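Local coordinates for protein soluble epoxide hydrolase (Bacillus megaterium, PDB 4INZ) that belongs to the alpha/beta hydrolase superfamily, with a central beta-sheet flanked by helices, at residues 124-135 with 238-249. The protein carries 1 engineered substitution. Residues are numbered along the deposited sequence; the frame is centred on the assembly and turned at random.
Sequences AYRYPEYVQKLI and PLEEEVLNIPVQ
Leu134 and Ile135 pair in parallel with Val248 and Gln249, through Leu134 N to Pro247 O (3.1 Å) and Gln249 N to Leu134 O (2.8 Å). Both bonds are nearly straight. Leu134 and Val248 share one face of the sheet, with Leu134 CB 4.0 Å from Val248 CG2 and Trp121 of helix 115-126 against both. Ile135 and Gln249 point to the other face, where Phe301 of helix 291-303 touches them. Before the strand, Ile246 packs against the bend after the helix, its CG2 near the carbonyl oxygens of Pro128 and Val131. With chi1 at 66°, CG1 of Ile246 is flanked by both its backbone N and its C, and the extended remainder brings CD1 to 3.5 Å from Val131 CG1. Strands 131-137 and 248-253 are neighbours in the central sheet of the alpha/beta hydrolase fold. The mostly helical chain between them is consistent with the helical cap of epoxide hydrolases of this fold. The chain 238-246 returns from there along the end of helix 115-126. The Tyr125 ring is clamped in it. Leu244 CB lies over one face, 3.9 Å from the ring centroid, and Leu239 CD1 lies over the opposite face at 4.0 Å; both are CH-pi contacts. The Tyr125 hydroxyl meets His141 NE2 in a hydrogen bond, with Glu242 O also near. Arg126 extends past Leu239, whose CD2 packs on its CG. Arg126 NH2 then donates to a lone pair of Pro238 O at 2.8 Å, with the oxygen almost in the guanidinium plane. A weak bond from NE reaches the same oxygen, while NH1 forms a salt bridge with Asp90.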
loop_
_atom_site.group_PDB
_atom_site.type_symbol
_atom_site.label_atom_id
_atom_site.label_comp_id
_atom_site.label_asym_id
_atom_site.label_seq_id
_atom_site.Cartn_x
_atom_site.Cartn_y
_atom_site.Cartn_z
ATOM N N ALA A 124 7.426 -8.607 -4.894
ATOM C CA ALA A 124 8.632 -8.357 -5.684
ATOM C C ALA A 124 9.759 -9.314 -5.301
ATOM O O ALA A 124 10.510 -9.781 -6.160
ATOM C CB ALA A 124 9.089 -6.902 -5.531
ATOM N N TYR A 125 9.879 -9.602 -4.009
ATOM C CA TYR A 125 10.905 -10.524 -3.534
ATOM C C TYR A 125 10.645 -11.950 -4.020
ATOM O O TYR A 125 11.571 -12.666 -4.404
ATOM C CB TYR A 125 10.988 -10.499 -2.003
ATOM C CG TYR A 125 12.006 -9.528 -1.442
ATOM C CD1 TYR A 125 13.318 -9.930 -1.191
ATOM C CD2 TYR A 125 11.657 -8.212 -1.152
ATOM C CE1 TYR A 125 14.253 -9.047 -0.672
ATOM C CE2 TYR A 125 12.584 -7.323 -0.636
ATOM C CZ TYR A 125 13.881 -7.745 -0.397
ATOM O OH TYR A 125 14.805 -6.861 0.118
ATOM N N ARG A 126 9.382 -12.362 -3.998
ATOM C CA ARG A 126 9.029 -13.730 -4.358
ATOM C C ARG A 126 8.904 -13.912 -5.868
ATOM O O ARG A 126 9.218 -14.978 -6.400
ATOM C CB ARG A 126 7.733 -14.154 -3.667
ATOM C CG ARG A 126 7.805 -14.170 -2.151
ATOM C CD ARG A 126 6.514 -14.698 -1.542
ATOM N NE ARG A 126 6.571 -14.741 -0.083
ATOM C CZ ARG A 126 5.534 -15.026 0.701
ATOM N NH1 ARG A 126 4.345 -15.293 0.166
ATOM N NH2 ARG A 126 5.682 -15.039 2.022
ATOM N N TYR A 127 8.444 -12.872 -6.553
ATOM C CA TYR A 127 8.228 -12.941 -7.994
ATOM C C TYR A 127 8.905 -11.780 -8.712
ATOM O O TYR A 127 8.245 -11.026 -9.430
ATOM C CB TYR A 127 6.731 -12.915 -8.318
ATOM C CG TYR A 127 5.939 -14.108 -7.827
ATOM C CD1 TYR A 127 5.784 -15.236 -8.623
ATOM C CD2 TYR A 127 5.322 -14.095 -6.582
ATOM C CE1 TYR A 127 5.051 -16.327 -8.186
ATOM C CE2 TYR A 127 4.582 -15.181 -6.137
ATOM C CZ TYR A 127 4.452 -16.294 -6.942
ATOM O OH TYR A 127 3.718 -17.376 -6.507
ATOM N N PRO A 128 10.227 -11.638 -8.536
ATOM C CA PRO A 128 10.923 -10.493 -9.129
ATOM C C PRO A 128 10.773 -10.429 -10.646
ATOM O O PRO A 128 10.912 -9.353 -11.220
ATOM C CB PRO A 128 12.386 -10.729 -8.739
ATOM C CG PRO A 128 12.471 -12.194 -8.431
ATOM C CD PRO A 128 11.152 -12.541 -7.832
ATOM N N GLU A 129 10.485 -11.561 -11.282
ATOM C CA GLU A 129 10.341 -11.587 -12.733
ATOM C C GLU A 129 9.036 -10.923 -13.189
ATOM O O GLU A 129 8.865 -10.613 -14.368
ATOM C CB GLU A 129 10.454 -13.025 -13.270
ATOM C CG GLU A 129 9.265 -13.930 -12.973
ATOM C CD GLU A 129 9.322 -14.580 -11.597
ATOM O OE1 GLU A 129 10.255 -14.279 -10.820
ATOM O OE2 GLU A 129 8.424 -15.401 -11.300
ATOM N N TYR A 130 8.120 -10.699 -12.251
ATOM C CA TYR A 130 6.854 -10.050 -12.563
ATOM C C TYR A 130 6.965 -8.538 -12.387
ATOM O O TYR A 130 6.045 -7.799 -12.734
ATOM C CB TYR A 130 5.749 -10.563 -11.644
ATOM C CG TYR A 130 5.105 -11.875 -12.049
ATOM C CD1 TYR A 130 3.836 -11.903 -12.623
ATOM C CD2 TYR A 130 5.751 -13.084 -11.832
ATOM C CE1 TYR A 130 3.232 -13.104 -12.980
ATOM C CE2 TYR A 130 5.158 -14.284 -12.182
ATOM C CZ TYR A 130 3.902 -14.289 -12.759
ATOM O OH TYR A 130 3.318 -15.494 -13.104
ATOM N N VAL A 131 8.089 -8.080 -11.842
ATOM C CA VAL A 131 8.253 -6.667 -11.512
ATOM C C VAL A 131 9.442 -6.021 -12.233
ATOM O O VAL A 131 10.593 -6.220 -11.849
ATOM C CB VAL A 131 8.402 -6.467 -9.990
ATOM C CG1 VAL A 131 8.408 -4.982 -9.646
ATOM C CG2 VAL A 131 7.279 -7.176 -9.253
ATOM N N GLN A 132 9.157 -5.244 -13.274
ATOM C CA GLN A 132 10.206 -4.544 -14.012
ATOM C C GLN A 132 10.905 -3.525 -13.123
ATOM O O GLN A 132 12.138 -3.454 -13.068
ATOM C CB GLN A 132 9.613 -3.826 -15.220
ATOM C CG GLN A 132 8.857 -4.728 -16.173
ATOM C CD GLN A 132 8.098 -3.938 -17.211
ATOM O OE1 GLN A 132 7.486 -4.505 -18.114
ATOM N NE2 GLN A 132 8.133 -2.615 -17.088
ATOM N N LYS A 133 10.099 -2.719 -12.444
ATOM C CA LYS A 133 10.601 -1.714 -11.521
ATOM C C LYS A 133 9.586 -1.564 -10.405
ATOM O O LYS A 133 8.385 -1.765 -10.617
ATOM C CB LYS A 133 10.778 -0.363 -12.219
ATOM C CG LYS A 133 11.796 -0.332 -13.350
ATOM C CD LYS A 133 12.023 1.106 -13.796
ATOM C CE LYS A 133 13.156 1.215 -14.792
ATOM N NZ LYS A 133 12.765 0.652 -16.093
ATOM N N LEU A 134 10.070 -1.198 -9.224
ATOM C CA LEU A 134 9.216 -1.009 -8.059
ATOM C C LEU A 134 9.306 0.427 -7.568
ATOM O O LEU A 134 10.406 0.958 -7.385
ATOM C CB LEU A 134 9.633 -1.962 -6.937
ATOM C CG LEU A 134 8.889 -1.812 -5.612
ATOM C CD1 LEU A 134 7.438 -2.249 -5.775
ATOM C CD2 LEU A 134 9.586 -2.622 -4.505
ATOM N N ILE A 135 8.147 1.055 -7.365
ATOM C CA ILE A 135 8.091 2.379 -6.766
ATOM C C ILE A 135 7.322 2.257 -5.464
ATOM O O ILE A 135 6.131 1.928 -5.465
ATOM C CB ILE A 135 7.393 3.390 -7.690
ATOM C CG1 ILE A 135 8.112 3.455 -9.041
ATOM C CG2 ILE A 135 7.333 4.765 -7.025
ATOM C CD1 ILE A 135 7.477 4.414 -10.040
ATOM N N PRO A 238 7.366 -14.119 5.525
ATOM C CA PRO A 238 8.449 -15.060 5.210
ATOM C C PRO A 238 9.051 -14.851 3.825
ATOM O O PRO A 238 8.322 -14.749 2.838
ATOM C CB PRO A 238 7.757 -16.426 5.291
ATOM C CG PRO A 238 6.652 -16.216 6.261
ATOM C CD PRO A 238 6.149 -14.815 5.970
ATOM N N LEU A 239 10.379 -14.790 3.768
ATOM C CA LEU A 239 11.093 -14.632 2.510
ATOM C C LEU A 239 12.328 -15.522 2.466
ATOM O O LEU A 239 13.012 -15.713 3.470
ATOM C CB LEU A 239 11.513 -13.174 2.302
ATOM C CG LEU A 239 10.386 -12.194 1.974
ATOM C CD1 LEU A 239 10.912 -10.770 1.833
ATOM C CD2 LEU A 239 9.674 -12.622 0.702
ATOM N N GLU A 240 12.602 -16.050 1.280
ATOM C CA GLU A 240 13.784 -16.857 1.014
ATOM C C GLU A 240 15.019 -15.971 0.847
ATOM O O GLU A 240 16.091 -16.277 1.365
ATOM C CB GLU A 240 13.560 -17.662 -0.269
ATOM C CG GLU A 240 13.283 -16.788 -1.520
ATOM C CD GLU A 240 12.143 -15.777 -1.337
ATOM O OE1 GLU A 240 12.406 -14.548 -1.395
ATOM O OE2 GLU A 240 10.981 -16.209 -1.145
ATOM N N GLU A 241 14.859 -14.868 0.123
ATOM C CA GLU A 241 15.979 -13.994 -0.212
ATOM C C GLU A 241 15.987 -12.705 0.597
ATOM O O GLU A 241 14.930 -12.167 0.929
ATOM C CB GLU A 241 15.953 -13.658 -1.704
ATOM C CG GLU A 241 16.831 -14.560 -2.543
ATOM C CD GLU A 241 18.289 -14.451 -2.150
ATOM O OE1 GLU A 241 18.900 -13.393 -2.419
ATOM O OE2 GLU A 241 18.820 -15.418 -1.562
ATOM N N GLU A 242 17.186 -12.211 0.900
ATOM C CA GLU A 242 17.343 -10.947 1.613
ATOM C C GLU A 242 17.557 -9.785 0.652
ATOM O O GLU A 242 17.278 -8.634 0.987
ATOM C CB GLU A 242 18.519 -11.013 2.590
ATOM C CG GLU A 242 18.270 -11.872 3.823
ATOM C CD GLU A 242 19.276 -11.608 4.933
ATOM O OE1 GLU A 242 20.373 -11.078 4.640
ATOM O OE2 GLU A 242 18.966 -11.923 6.104
ATOM N N VAL A 243 18.048 -10.091 -0.544
ATOM C CA VAL A 243 18.388 -9.055 -1.515
ATOM C C VAL A 243 17.434 -9.032 -2.709
ATOM O O VAL A 243 17.123 -10.071 -3.287
ATOM C CB VAL A 243 19.842 -9.213 -2.007
ATOM C CG1 VAL A 243 20.183 -8.152 -3.042
ATOM C CG2 VAL A 243 20.795 -9.135 -0.834
ATOM N N LEU A 244 16.963 -7.838 -3.059
ATOM C CA LEU A 244 16.112 -7.638 -4.226
ATOM C C LEU A 244 16.896 -6.839 -5.264
ATOM O O LEU A 244 17.318 -5.715 -4.991
ATOM C CB LEU A 244 14.841 -6.879 -3.831
ATOM C CG LEU A 244 13.899 -6.477 -4.968
ATOM C CD1 LEU A 244 13.318 -7.718 -5.646
ATOM C CD2 LEU A 244 12.790 -5.564 -4.457
ATOM N N ASN A 245 17.092 -7.407 -6.452
ATOM C CA ASN A 245 18.009 -6.807 -7.420
ATOM C C ASN A 245 17.415 -5.905 -8.509
ATOM O O ASN A 245 18.157 -5.340 -9.319
ATOM C CB ASN A 245 18.902 -7.881 -8.043
ATOM C CG ASN A 245 19.935 -8.398 -7.070
ATOM O OD1 ASN A 245 20.029 -9.600 -6.826
ATOM N ND2 ASN A 245 20.707 -7.483 -6.492
ATOM N N ILE A 246 16.095 -5.756 -8.526
ATOM C CA ILE A 246 15.452 -4.923 -9.539
ATOM C C ILE A 246 15.612 -3.453 -9.165
ATOM O O ILE A 246 15.922 -3.137 -8.021
ATOM C CB ILE A 246 13.959 -5.262 -9.664
ATOM C CG1 ILE A 246 13.228 -4.884 -8.374
ATOM C CG2 ILE A 246 13.781 -6.750 -9.986
ATOM C CD1 ILE A 246 11.735 -5.123 -8.416
ATOM N N PRO A 247 15.418 -2.545 -10.133
ATOM C CA PRO A 247 15.504 -1.117 -9.816
ATOM C C PRO A 247 14.322 -0.685 -8.956
ATOM O O PRO A 247 13.176 -1.016 -9.273
ATOM C CB PRO A 247 15.424 -0.443 -11.192
ATOM C CG PRO A 247 15.766 -1.525 -12.180
ATOM C CD PRO A 247 15.215 -2.776 -11.571
ATOM N N VAL A 248 14.606 0.052 -7.888
ATOM C CA VAL A 248 13.580 0.487 -6.949
ATOM C C VAL A 248 13.703 1.979 -6.658
ATOM O O VAL A 248 14.811 2.508 -6.517
ATOM C CB VAL A 248 13.668 -0.278 -5.613
ATOM C CG1 VAL A 248 12.609 0.226 -4.639
ATOM C CG2 VAL A 248 13.501 -1.775 -5.845
ATOM N N GLN A 249 12.555 2.645 -6.580
ATOM C CA GLN A 249 12.485 4.038 -6.163
ATOM C C GLN A 249 11.605 4.138 -4.928
ATOM O O GLN A 249 10.472 3.654 -4.940
ATOM C CB GLN A 249 11.863 4.904 -7.260
ATOM C CG GLN A 249 11.593 6.343 -6.801
ATOM C CD GLN A 249 12.849 7.199 -6.798
ATOM O OE1 GLN A 249 13.590 7.234 -7.783
ATOM N NE2 GLN A 249 13.095 7.889 -5.692
#